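Nicotinate-nucleotide diphosphorylase (Carboxylating) (Streptococcus pyogenes GA06023, PDB 5HUO) catalyses the conversion of quinolinate and 5-phospho-alpha-D-ribose 1-diphosphate into nicotinate ribonucleotide, carbon dioxide and diphosphate, probably feeding NAD(+) biosynthesis. Local coordinates at residues D40-A45 and F89-E94; H101-K104 and R108-S111; N169-E174 and R187-D192; K209-A214 and A238-D243; E253-A258 and S280-L285. All blocks are in the same frame, centred on the assembly; numbering follows the deposited sequence.

Contact 1: D40-A45 and F89-E94; sequences DTLKAA and FTLFDE
Helix 35-49 and helix 82-92 run past one another here, closest where the CA of Lys43 lies 7.4 Å from the CA of Leu91. Leu91 carries most of the contact: it points at the other helix and puts a single methyl, CD1, against it. That methyl touches the root of Leu42, CD1 of Leu91 being 3.7 Å from CB of Leu42, and the same methyl of Leu91 rests 4.1 Å from CG of Lys43. Leu91 and the lysine side chain cross at about a right angle, and CG is the lysine atom that meets the leucine; it lies beside the backbone N (chi1 -76°), and the chain bends further out, at chi3. No hydrogen bond joins the two segments, and the grip is purely apolar. Leu42 is the buried member: its side chain also packs on Phe135 of helix 122-153 and on Val84 and Val88 of helix 82-92. One residue earlier, Thr41 O accepts a hydrogen bond from Asn169 ND2 of the second subunit. This is helix-on-helix packing in the N-terminal part of a quinolinate phosphoribosyltransferase: helix 82-92 lies on the antiparallel sheet through Phe89, which packs on Val95 and Phe97, and helix 35-49 packs against helix 82-92.

Contact 2: H101-K104 and R108-S111; sequences HQFK and RLTS
Phe103 reaches across to strand 108-109 with one corner of its ring. Its CE1 lies 3.6 Å from CD2 of Leu109, and the neighbouring ring atom CD1 is 4.1 Å from that same methyl, so the leucine branch approaches across the CD1-CE1 side, oblique to the ring plane. The second partner is a backbone one: the carbonyl oxygen of Arg108 sits in the plane of the ring, at its edge, 3.8 Å from CE1 of Phe103. No hydrogen bond crosses between the segments. Arg108 takes part through its backbone, and its side chain starts away from the loop. The CB of Leu109 does not aim at Phe103; with CG beside the backbone N (chi1 -58°), it is the end of the chain, at CD2, that closes the gap. Leu109 is buried, whereas Phe103 remains partly exposed and also touches a neighbouring molecule in the crystal.

Strand 108-109 pairs antiparallel with strand 77-78, a short two-stranded ribbon in the N-terminal region, and Phe103 belongs to the loop that leads into it from strand 95-98. Backbone bonds to Gly77 hold Leu109 in that ribbon, and Leu79 packs against both Leu109 and Phe103. On the loop side, Phe103 O accepts from Asn99 ND2 and Lys104 N donates to Asp107 OD2, so both polar atoms of the peptide that follows Phe103 have partners.

Contact 3: N169-E174 and R187-D192; sequences NLRLFE and RFNLSD. With SO4 (sulfate ion), chain J.
Arg171 lays its aliphatic chain over one face of the Phe188 ring, joining the start of helix 171-180 to the loop before strand 194-196 in the C-terminal alpha/beta-barrel domain of the family. CD of Arg171 stands over the centre of that ring, 3.9 Å from its centroid, a CH-pi contact. CG comes down nearer the rim, 3.7 Å from CE1 of Phe188. The guanidinium does not stack: it has run on past the ring, its plane turned 76° from the aromatic one, and any cation-pi attraction is long and weak at most. A bend at chi3 (-70°) turns the head back to the backbone of the residue whose ring lies under its stem, and NH1 of Arg171 donates to Phe188 O over 2.7 Å. This bond is bent, and its donor lies off the carbonyl plane. At the ring's edge, near its plane, Leu172 N is 3.8 Å from CE1 of Phe188.

The guanidinium is held from further directions: NE donates to Thr166 OG1, and NH1 forms a salt bridge with Asp49 of the second subunit, tying this buried corner to the oligomer. Next to Phe188, the extended chain of Arg187 carries a sulfate, probably from the crystallisation liquor. Both NE (3.1 Å) and NH2 (2.8 Å) of Arg187 donate to the same sulfate oxygen, O3, which lies at the edge of the guanidinium.

Contact 4: K209-A214 and A238-D243; sequences KAIAQA and AAAGVD
Apolar contact does all the work between these segments, and Ile211 is at the centre of it. The side chain points from helix 207-217 to the other segment and meets Val242 at about a right angle, with one valine methyl, CG1, received along its length: CG1 of Val242 lies 3.2 Å from CD1 of Ile211 and 3.5 Å from its CG2. Beside it, the CB of Ala240 rests 3.6 Å from CD1 of Ile211. With CG1 of Ile211 beside the backbone N (chi1 -63°) and CG2 anti to it, both branches bear on the valine. Ile211 and Val242 both also pack on Val226 of strand 224-228.

Backbone bonding puts Ala240 and Val242 on the same isoleucine. Helix 231-240 closes in a Schellman motif, Gly241 taking positive phi (84°) and its N bonding back to Ala238 O at 3.1 Å, after which the chain turns extended and brings Val242 in.

A polar link lies just beyond: Asp243 OD2 forms a salt bridge with Arg215 further along helix 207-217. Two successive beta-alpha-beta units thus meet here, their helices packed side by side on the parallel strands, as in the alpha/beta barrel of this family.

Contact 5: E253-A258 and S280-L285; sequences EQIEQA and SRFRGL
Leu285 and Ile255 bury the larger areas here, with Glu256 third. Leu285 points at helix 252-262 and divides its two methyls between neighbouring helix residues. Its CD1 meets the branch methyl of the isoleucine, CG2 of Ile255 lying 3.8 Å away, and the two side chains cross at about a right angle. Its CD2 goes to the acid: OE1 and OE2 of Glu256 are each 3.6 Å from CD2 of Leu285. The glutamate does not set out toward Leu285, but a bend at chi2 (94°) brings its carboxylate there; the contact is van der Waals, and no hydrogen bond joins the segments.

Ile255 uses its longer arm for a separate partner. CD1 of Ile255 approaches the Phe282 ring obliquely, 4.0 Å from CE1, so that CG2 and CD1 serve Leu285 and Phe282 respectively. Those two residues are the ends of a type II beta turn, closed by Leu285 N donating to Phe282 O at 3.2 Å, with Gly284 at its third position in positive phi. The turn lies in the loop between strands 267-271 and 289-291, adjacent parallel strands of the alpha/beta barrel, while helix 252-262 precedes the first of them. Cys270 of strand 267-271 touches both Ile255 and Phe282. The turn is held by Gly284 N bonding to Asp155 OD2 and Arg283 NE to Leu153 O. CG of Arg281 lies over one face of the Phe282 ring, offset toward the rim, 3.6 Å above the plane.

Contacts 1 and 2 lie in the N-terminal region, the other three in the barrel domain. Contacts 3 and 4 are buried, whereas contacts 1, 2 and 5 are partly so. Only contact 3 has a hydrogen bond between its segments; the others are van der Waals. Contacts 1 and 3 both have charged links to other subunits, and they touch directly, CG2 of Thr41 packing 3.8 Å from CE1 of Phe173. Contacts 4 and 5 both pack outer helices of the barrel and come within about 7 Å at their nearest atoms, yet contact 4 also reaches the second subunit while contact 5, like contact 2, meets no other chain of the hexamer.

Contact 1: D40-A45 and F89-E94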
# COMPACT_ATOMS: atom_id res chain seq x y z
N ASP A 40 0.72 6.02 -9.48
CA ASP A 40 -0.10 5.45 -8.39
C ASP A 40 -1.46 6.06 -8.33
O ASP A 40 -2.44 5.36 -8.11
CB ASP A 40 0.57 5.56 -7.05
CG ASP A 40 1.70 4.57 -6.88
OD1 ASP A 40 1.65 3.45 -7.48
OD2 ASP A 40 2.68 4.93 -6.19
N THR A 41 -1.51 7.36 -8.57
CA THR A 41 -2.77 8.13 -8.57
C THR A 41 -3.69 7.72 -9.70
O THR A 41 -4.90 7.52 -9.51
CB THR A 41 -2.48 9.64 -8.74
OG1 THR A 41 -1.66 10.10 -7.69
CG2 THR A 41 -3.71 10.42 -8.73
N LEU A 42 -3.13 7.58 -10.90
CA LEU A 42 -3.93 7.14 -12.07
C LEU A 42 -4.43 5.70 -11.95
O LEU A 42 -5.57 5.41 -12.25
CB LEU A 42 -3.16 7.28 -13.36
CG LEU A 42 -2.51 8.62 -13.76
CD1 LEU A 42 -2.34 8.68 -15.25
CD2 LEU A 42 -3.26 9.80 -13.30
N LYS A 43 -3.59 4.82 -11.44
CA LYS A 43 -4.03 3.47 -11.16
C LYS A 43 -5.23 3.48 -10.22
O LYS A 43 -6.20 2.76 -10.42
CB LYS A 43 -2.93 2.63 -10.58
CG LYS A 43 -1.96 2.20 -11.64
CD LYS A 43 -1.03 1.11 -11.11
CE LYS A 43 0.42 1.52 -11.17
NZ LYS A 43 1.24 0.29 -11.14
N ALA A 44 -5.12 4.25 -9.14
CA ALA A 44 -6.16 4.28 -8.16
C ALA A 44 -7.45 4.71 -8.82
O ALA A 44 -8.54 4.23 -8.50
CB ALA A 44 -5.78 5.19 -7.01
N ALA A 45 -7.30 5.66 -9.71
CA ALA A 45 -8.45 6.25 -10.38
C ALA A 45 -9.13 5.24 -11.30
O ALA A 45 -10.37 5.23 -11.41
CB ALA A 45 -8.05 7.51 -11.16
N PHE A 89 -4.23 5.61 -20.43
CA PHE A 89 -4.37 4.51 -21.45
C PHE A 89 -3.20 3.55 -21.39
O PHE A 89 -3.35 2.37 -21.38
CB PHE A 89 -4.47 5.06 -22.87
CG PHE A 89 -5.68 5.89 -23.11
CD1 PHE A 89 -6.86 5.31 -23.47
CD2 PHE A 89 -5.64 7.27 -22.91
CE1 PHE A 89 -8.00 6.08 -23.64
CE2 PHE A 89 -6.77 8.05 -23.08
CZ PHE A 89 -7.95 7.45 -23.46
N THR A 90 -2.04 4.11 -21.29
CA THR A 90 -0.78 3.38 -21.32
C THR A 90 -0.52 2.45 -20.12
O THR A 90 0.11 1.42 -20.25
CB THR A 90 0.34 4.39 -21.47
OG1 THR A 90 0.28 4.88 -22.80
CG2 THR A 90 1.63 3.78 -21.33
N LEU A 91 -0.97 2.84 -18.94
CA LEU A 91 -0.96 1.95 -17.77
C LEU A 91 -1.91 0.75 -17.90
O LEU A 91 -1.64 -0.32 -17.38
CB LEU A 91 -1.41 2.70 -16.56
CG LEU A 91 -0.45 3.71 -15.99
CD1 LEU A 91 -1.20 4.51 -14.94
CD2 LEU A 91 0.75 3.02 -15.36
N PHE A 92 -2.99 0.96 -18.64
CA PHE A 92 -4.04 -0.04 -18.83
C PHE A 92 -3.74 -1.07 -19.93
O PHE A 92 -4.04 -2.25 -19.79
CB PHE A 92 -5.35 0.66 -19.16
CG PHE A 92 -6.57 -0.21 -19.06
CD1 PHE A 92 -7.22 -0.40 -17.85
CD2 PHE A 92 -7.09 -0.82 -20.18
CE1 PHE A 92 -8.36 -1.21 -17.75
CE2 PHE A 92 -8.22 -1.63 -20.11
CZ PHE A 92 -8.87 -1.82 -18.88
N ASP A 93 -3.16 -0.61 -21.02
CA ASP A 93 -2.97 -1.45 -22.19
C ASP A 93 -1.95 -0.82 -23.14
O ASP A 93 -1.38 0.19 -22.86
CB ASP A 93 -4.35 -1.67 -22.87
CG ASP A 93 -4.34 -2.84 -23.88
OD1 ASP A 93 -3.49 -3.75 -23.73
OD2 ASP A 93 -5.09 -2.81 -24.87
N GLU A 94 -1.72 -1.49 -24.26
CA GLU A 94 -0.81 -0.99 -25.29
C GLU A 94 -1.60 -0.08 -26.19
O GLU A 94 -2.55 -0.49 -26.86
CB GLU A 94 -0.21 -2.12 -26.09
CG GLU A 94 0.87 -2.87 -25.35
CD GLU A 94 2.04 -3.25 -26.25
OE1 GLU A 94 2.63 -4.32 -26.01
OE2 GLU A 94 2.39 -2.49 -27.19

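Contact 2: H101-K104 and R108-S111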
# COMPACT_ATOMS: atom_id res chain seq x y z
N HIS A 101 -1.48 17.99 -34.94
CA HIS A 101 -1.19 19.43 -34.81
C HIS A 101 -0.10 19.77 -33.78
O HIS A 101 0.11 20.94 -33.46
CB HIS A 101 -2.45 20.18 -34.48
CG HIS A 101 -3.46 20.12 -35.54
ND1 HIS A 101 -3.19 20.47 -36.82
CD2 HIS A 101 -4.75 19.75 -35.51
CE1 HIS A 101 -4.27 20.32 -37.56
NE2 HIS A 101 -5.23 19.86 -36.79
N GLN A 102 0.58 18.75 -33.29
CA GLN A 102 1.67 18.92 -32.34
C GLN A 102 1.26 19.69 -31.13
O GLN A 102 2.01 20.56 -30.65
CB GLN A 102 2.87 19.57 -33.02
CG GLN A 102 3.43 18.59 -34.03
CD GLN A 102 4.63 19.10 -34.82
OE1 GLN A 102 4.48 19.71 -35.91
NE2 GLN A 102 5.83 18.88 -34.29
N PHE A 103 0.09 19.41 -30.63
CA PHE A 103 -0.43 20.10 -29.41
C PHE A 103 0.39 19.76 -28.20
O PHE A 103 0.82 18.64 -28.03
CB PHE A 103 -1.91 19.70 -29.09
CG PHE A 103 -2.94 20.58 -29.69
CD1 PHE A 103 -3.20 21.84 -29.18
CD2 PHE A 103 -3.67 20.15 -30.79
CE1 PHE A 103 -4.15 22.67 -29.76
CE2 PHE A 103 -4.63 20.98 -31.40
CZ PHE A 103 -4.86 22.25 -30.89
N LYS A 104 0.61 20.73 -27.35
CA LYS A 104 1.24 20.46 -26.05
C LYS A 104 0.70 21.34 -24.95
O LYS A 104 0.01 22.35 -25.20
CB LYS A 104 2.76 20.54 -26.09
CG LYS A 104 3.31 21.86 -26.54
CD LYS A 104 4.76 21.67 -26.99
CE LYS A 104 5.31 22.96 -27.64
NZ LYS A 104 5.72 23.95 -26.59
N ARG A 108 -3.11 27.18 -26.66
CA ARG A 108 -4.50 27.67 -26.64
C ARG A 108 -5.37 26.71 -27.42
O ARG A 108 -4.93 26.17 -28.39
CB ARG A 108 -4.63 29.12 -27.12
CG ARG A 108 -4.15 30.10 -26.04
CD ARG A 108 -4.98 31.39 -25.91
NE ARG A 108 -4.24 32.56 -25.36
CZ ARG A 108 -3.52 33.44 -26.08
NH1 ARG A 108 -3.39 33.33 -27.42
NH2 ARG A 108 -2.90 34.44 -25.45
N LEU A 109 -6.59 26.51 -26.95
CA LEU A 109 -7.58 25.62 -27.57
C LEU A 109 -8.82 26.40 -28.01
O LEU A 109 -9.22 27.43 -27.43
CB LEU A 109 -8.06 24.57 -26.62
CG LEU A 109 -7.02 23.66 -26.01
CD1 LEU A 109 -7.57 22.91 -24.82
CD2 LEU A 109 -6.54 22.71 -27.06
N THR A 110 -9.38 25.91 -29.08
CA THR A 110 -10.63 26.41 -29.59
C THR A 110 -11.50 25.24 -29.85
O THR A 110 -11.03 24.25 -30.38
CB THR A 110 -10.41 27.13 -30.92
OG1 THR A 110 -9.49 28.19 -30.72
CG2 THR A 110 -11.67 27.70 -31.46
N SER A 111 -12.78 25.39 -29.58
CA SER A 111 -13.72 24.31 -29.79
C SER A 111 -13.68 23.74 -31.21
O SER A 111 -13.69 24.47 -32.21
CB SER A 111 -15.13 24.75 -29.45
OG SER A 111 -16.07 23.76 -29.78

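Contact 3: N169-E174 and R187-D192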
# COMPACT_ATOMS: atom_id res chain seq x y z
N ASN A 169 -5.21 15.29 -2.26
CA ASN A 169 -4.46 14.23 -3.00
C ASN A 169 -4.19 14.48 -4.48
O ASN A 169 -3.79 13.60 -5.20
CB ASN A 169 -5.10 12.86 -2.74
CG ASN A 169 -5.01 12.46 -1.25
OD1 ASN A 169 -3.98 12.71 -0.58
ND2 ASN A 169 -6.07 11.89 -0.73
N LEU A 170 -4.48 15.68 -4.95
CA LEU A 170 -4.17 16.04 -6.31
C LEU A 170 -3.31 17.36 -6.37
O LEU A 170 -3.15 17.92 -7.45
CB LEU A 170 -5.42 16.23 -7.17
CG LEU A 170 -6.27 15.01 -7.36
CD1 LEU A 170 -7.56 15.36 -8.10
CD2 LEU A 170 -5.48 13.98 -8.16
N ARG A 171 -2.73 17.77 -5.27
CA ARG A 171 -2.01 19.05 -5.23
C ARG A 171 -0.93 19.18 -6.31
O ARG A 171 -0.86 20.15 -7.01
CB ARG A 171 -1.36 19.29 -3.86
CG ARG A 171 -0.71 20.62 -3.76
CD ARG A 171 -0.36 20.96 -2.35
NE ARG A 171 -1.54 21.21 -1.54
CZ ARG A 171 -1.54 21.27 -0.21
NH1 ARG A 171 -0.46 21.06 0.51
NH2 ARG A 171 -2.67 21.51 0.46
N LEU A 172 -0.16 18.15 -6.45
CA LEU A 172 0.85 18.08 -7.47
C LEU A 172 0.34 18.43 -8.86
O LEU A 172 1.03 19.10 -9.64
CB LEU A 172 1.35 16.65 -7.51
CG LEU A 172 2.50 16.34 -8.41
CD1 LEU A 172 3.77 16.99 -7.81
CD2 LEU A 172 2.66 14.86 -8.44
N PHE A 173 -0.82 17.91 -9.18
CA PHE A 173 -1.39 18.00 -10.54
C PHE A 173 -1.93 19.41 -10.72
O PHE A 173 -1.78 20.02 -11.77
CB PHE A 173 -2.54 17.00 -10.78
CG PHE A 173 -2.14 15.54 -10.78
CD1 PHE A 173 -2.00 14.85 -9.63
CD2 PHE A 173 -1.98 14.86 -11.94
CE1 PHE A 173 -1.62 13.51 -9.63
CE2 PHE A 173 -1.59 13.53 -11.94
CZ PHE A 173 -1.40 12.86 -10.79
N GLU A 174 -2.56 19.91 -9.69
CA GLU A 174 -3.14 21.25 -9.72
C GLU A 174 -2.05 22.30 -9.76
O GLU A 174 -2.12 23.25 -10.49
CB GLU A 174 -4.09 21.45 -8.55
CG GLU A 174 -5.26 20.47 -8.63
CD GLU A 174 -6.32 20.68 -7.57
OE1 GLU A 174 -6.03 21.27 -6.48
OE2 GLU A 174 -7.47 20.25 -7.81
N ARG A 187 4.53 27.62 -1.81
CA ARG A 187 4.88 26.38 -1.12
C ARG A 187 3.86 25.30 -1.30
O ARG A 187 2.62 25.55 -1.34
CB ARG A 187 5.08 26.62 0.36
CG ARG A 187 3.84 26.99 1.13
CD ARG A 187 4.16 27.26 2.58
NE ARG A 187 2.93 27.57 3.32
CZ ARG A 187 2.77 27.40 4.63
NH1 ARG A 187 3.75 26.90 5.36
NH2 ARG A 187 1.62 27.71 5.20
N PHE A 188 4.36 24.12 -1.50
CA PHE A 188 3.58 22.93 -1.65
C PHE A 188 2.91 22.46 -0.38
O PHE A 188 2.02 21.62 -0.39
CB PHE A 188 4.52 21.79 -1.99
CG PHE A 188 3.84 20.62 -2.62
CD1 PHE A 188 3.43 20.66 -3.92
CD2 PHE A 188 3.53 19.52 -1.85
CE1 PHE A 188 2.76 19.58 -4.45
CE2 PHE A 188 2.81 18.47 -2.35
CZ PHE A 188 2.44 18.48 -3.67
N ASN A 189 3.43 22.91 0.73
CA ASN A 189 3.35 22.17 1.98
C ASN A 189 3.50 23.00 3.19
O ASN A 189 4.08 24.04 3.13
CB ASN A 189 4.56 21.26 2.00
CG ASN A 189 4.18 19.89 2.18
OD1 ASN A 189 3.07 19.64 2.51
ND2 ASN A 189 5.07 18.98 1.92
N LEU A 190 3.15 22.42 4.32
CA LEU A 190 3.53 23.03 5.63
C LEU A 190 5.01 22.80 5.97
O LEU A 190 5.53 23.50 6.79
CB LEU A 190 2.68 22.49 6.78
CG LEU A 190 1.22 22.93 6.71
CD1 LEU A 190 0.39 22.20 7.74
CD2 LEU A 190 1.10 24.43 6.89
N SER A 191 5.63 21.85 5.29
CA SER A 191 7.04 21.53 5.46
C SER A 191 7.99 22.32 4.57
O SER A 191 9.13 22.41 4.81
CB SER A 191 7.25 20.03 5.19
OG SER A 191 6.54 19.22 6.11
N ASP A 192 7.48 22.89 3.51
CA ASP A 192 8.28 23.61 2.47
C ASP A 192 8.89 24.89 2.93
O ASP A 192 9.95 25.28 2.51
CB ASP A 192 7.34 24.02 1.32
CG ASP A 192 7.43 23.13 0.17
OD1 ASP A 192 8.34 22.25 0.13
OD2 ASP A 192 6.61 23.33 -0.75
S SO4 J . -0.66 28.97 1.91
O1 SO4 J . -0.95 30.34 1.42
O2 SO4 J . 0.07 28.21 0.87
O3 SO4 J . 0.18 28.91 3.12
O4 SO4 J . -1.96 28.39 2.24

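Contact 4: K209-A214 and A238-D243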
# COMPACT_ATOMS: atom_id res chain seq x y z
N LYS A 209 9.47 38.91 17.26
CA LYS A 209 9.81 37.70 18.02
C LYS A 209 9.39 36.43 17.27
O LYS A 209 10.08 35.42 17.30
CB LYS A 209 9.23 37.72 19.45
N ALA A 210 8.23 36.47 16.62
CA ALA A 210 7.73 35.30 15.83
C ALA A 210 8.69 34.94 14.71
O ALA A 210 9.10 33.82 14.56
CB ALA A 210 6.35 35.55 15.27
N ILE A 211 9.10 35.97 14.00
CA ILE A 211 10.13 35.84 12.98
C ILE A 211 11.43 35.28 13.54
O ILE A 211 12.05 34.44 12.94
CB ILE A 211 10.39 37.19 12.29
CG1 ILE A 211 9.10 37.64 11.57
CG2 ILE A 211 11.54 37.09 11.29
CD1 ILE A 211 9.00 39.09 11.15
N ALA A 212 11.83 35.76 14.70
CA ALA A 212 13.08 35.30 15.33
C ALA A 212 13.01 33.83 15.70
O ALA A 212 13.97 33.08 15.48
CB ALA A 212 13.38 36.10 16.58
N GLN A 213 11.87 33.41 16.26
CA GLN A 213 11.68 32.00 16.66
C GLN A 213 11.64 31.03 15.50
O GLN A 213 12.23 29.96 15.55
CB GLN A 213 10.43 31.81 17.45
CG GLN A 213 10.52 32.47 18.79
CD GLN A 213 9.47 31.96 19.74
OE1 GLN A 213 8.94 30.87 19.56
NE2 GLN A 213 9.17 32.74 20.77
N ALA A 214 10.98 31.45 14.43
CA ALA A 214 10.99 30.72 13.16
C ALA A 214 12.41 30.48 12.67
O ALA A 214 12.81 29.37 12.37
CB ALA A 214 10.21 31.49 12.10
N ALA A 238 9.33 44.04 8.01
CA ALA A 238 10.42 44.45 7.07
C ALA A 238 11.74 44.69 7.81
O ALA A 238 12.82 44.27 7.37
CB ALA A 238 10.06 45.69 6.29
N ALA A 239 11.63 45.35 8.95
CA ALA A 239 12.79 45.61 9.85
C ALA A 239 13.45 44.32 10.33
O ALA A 239 14.66 44.21 10.38
CB ALA A 239 12.36 46.43 11.06
N ALA A 240 12.61 43.34 10.66
CA ALA A 240 13.06 42.00 11.10
C ALA A 240 13.79 41.17 10.00
O ALA A 240 14.43 40.17 10.29
CB ALA A 240 11.90 41.20 11.67
N GLY A 241 13.67 41.59 8.74
CA GLY A 241 14.41 40.98 7.62
C GLY A 241 13.77 39.75 7.01
O GLY A 241 14.48 38.91 6.46
N VAL A 242 12.44 39.61 7.11
CA VAL A 242 11.71 38.45 6.52
C VAL A 242 11.83 38.45 5.03
O VAL A 242 12.20 39.47 4.43
CB VAL A 242 10.22 38.36 6.84
CG1 VAL A 242 10.06 38.05 8.29
CG2 VAL A 242 9.49 39.61 6.40
N ASP A 243 11.53 37.29 4.45
CA ASP A 243 11.70 37.08 3.02
C ASP A 243 10.53 37.62 2.24
O ASP A 243 10.69 38.21 1.17
CB ASP A 243 11.92 35.62 2.76
CG ASP A 243 13.18 35.12 3.43
OD1 ASP A 243 14.27 35.69 3.14
OD2 ASP A 243 13.12 34.13 4.18

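Contact 5: E253-A258 and S280-L285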
# COMPACT_ATOMS: atom_id res chain seq x y z
N GLU A 253 -4.88 52.14 -0.97
CA GLU A 253 -4.20 53.23 -0.24
C GLU A 253 -3.22 52.61 0.78
O GLU A 253 -2.03 52.91 0.78
CB GLU A 253 -5.16 54.19 0.47
N GLN A 254 -3.74 51.69 1.60
CA GLN A 254 -2.92 50.97 2.59
C GLN A 254 -1.72 50.27 1.89
O GLN A 254 -0.54 50.45 2.26
CB GLN A 254 -3.81 49.99 3.39
N ILE A 255 -2.04 49.51 0.84
CA ILE A 255 -1.02 48.77 0.07
C ILE A 255 0.10 49.70 -0.38
O ILE A 255 1.27 49.40 -0.18
CB ILE A 255 -1.63 48.06 -1.16
CG1 ILE A 255 -2.53 46.90 -0.69
CG2 ILE A 255 -0.53 47.52 -2.07
CD1 ILE A 255 -3.32 46.23 -1.79
N GLU A 256 -0.28 50.81 -0.98
CA GLU A 256 0.70 51.76 -1.53
C GLU A 256 1.64 52.34 -0.46
O GLU A 256 2.83 52.51 -0.68
CB GLU A 256 0.00 52.91 -2.24
CG GLU A 256 0.80 53.46 -3.40
CD GLU A 256 0.41 52.85 -4.72
OE1 GLU A 256 -0.80 52.84 -5.04
OE2 GLU A 256 1.31 52.41 -5.46
N GLN A 257 1.06 52.66 0.69
CA GLN A 257 1.85 53.15 1.82
C GLN A 257 2.87 52.11 2.28
O GLN A 257 4.05 52.41 2.46
CB GLN A 257 0.93 53.59 2.96
N ALA A 258 2.40 50.88 2.43
CA ALA A 258 3.27 49.74 2.83
C ALA A 258 4.44 49.57 1.89
O ALA A 258 5.56 49.35 2.32
CB ALA A 258 2.47 48.45 2.92
N SER A 280 -7.69 43.09 -11.21
CA SER A 280 -7.17 44.24 -12.01
C SER A 280 -6.76 45.44 -11.16
O SER A 280 -5.92 46.23 -11.55
CB SER A 280 -8.19 44.66 -13.03
OG SER A 280 -9.39 44.98 -12.36
N ARG A 281 -7.30 45.52 -9.95
CA ARG A 281 -6.96 46.61 -9.00
C ARG A 281 -5.48 46.67 -8.65
O ARG A 281 -4.98 47.71 -8.25
CB ARG A 281 -7.79 46.53 -7.69
CG ARG A 281 -7.32 45.53 -6.66
CD ARG A 281 -8.03 45.62 -5.31
NE ARG A 281 -8.25 44.24 -4.79
CZ ARG A 281 -8.38 43.80 -3.52
NH1 ARG A 281 -8.57 42.48 -3.33
NH2 ARG A 281 -8.32 44.61 -2.46
N PHE A 282 -4.78 45.56 -8.77
CA PHE A 282 -3.36 45.50 -8.43
C PHE A 282 -2.50 45.97 -9.58
O PHE A 282 -1.29 46.11 -9.42
CB PHE A 282 -2.95 44.10 -7.98
CG PHE A 282 -3.75 43.59 -6.84
CD1 PHE A 282 -3.42 43.92 -5.55
CD2 PHE A 282 -4.84 42.79 -7.06
CE1 PHE A 282 -4.18 43.45 -4.47
CE2 PHE A 282 -5.61 42.31 -6.02
CZ PHE A 282 -5.28 42.64 -4.72
N ARG A 283 -3.09 46.20 -10.74
CA ARG A 283 -2.30 46.60 -11.92
C ARG A 283 -1.38 47.78 -11.63
O ARG A 283 -1.78 48.78 -11.03
CB ARG A 283 -3.18 46.93 -13.10
CG ARG A 283 -2.38 47.05 -14.38
CD ARG A 283 -3.31 47.32 -15.54
NE ARG A 283 -4.13 46.17 -15.88
CZ ARG A 283 -5.40 46.21 -16.30
NH1 ARG A 283 -6.04 47.35 -16.41
NH2 ARG A 283 -6.02 45.09 -16.59
N GLY A 284 -0.13 47.63 -12.00
CA GLY A 284 0.86 48.70 -11.84
C GLY A 284 1.48 48.95 -10.47
O GLY A 284 2.36 49.79 -10.37
N LEU A 285 1.07 48.24 -9.43
CA LEU A 285 1.73 48.37 -8.11
C LEU A 285 3.10 47.69 -8.09
O LEU A 285 3.37 46.80 -8.86
CB LEU A 285 0.91 47.82 -6.95
CG LEU A 285 -0.55 48.27 -6.96
CD1 LEU A 285 -1.34 47.73 -5.78
CD2 LEU A 285 -0.63 49.80 -7.03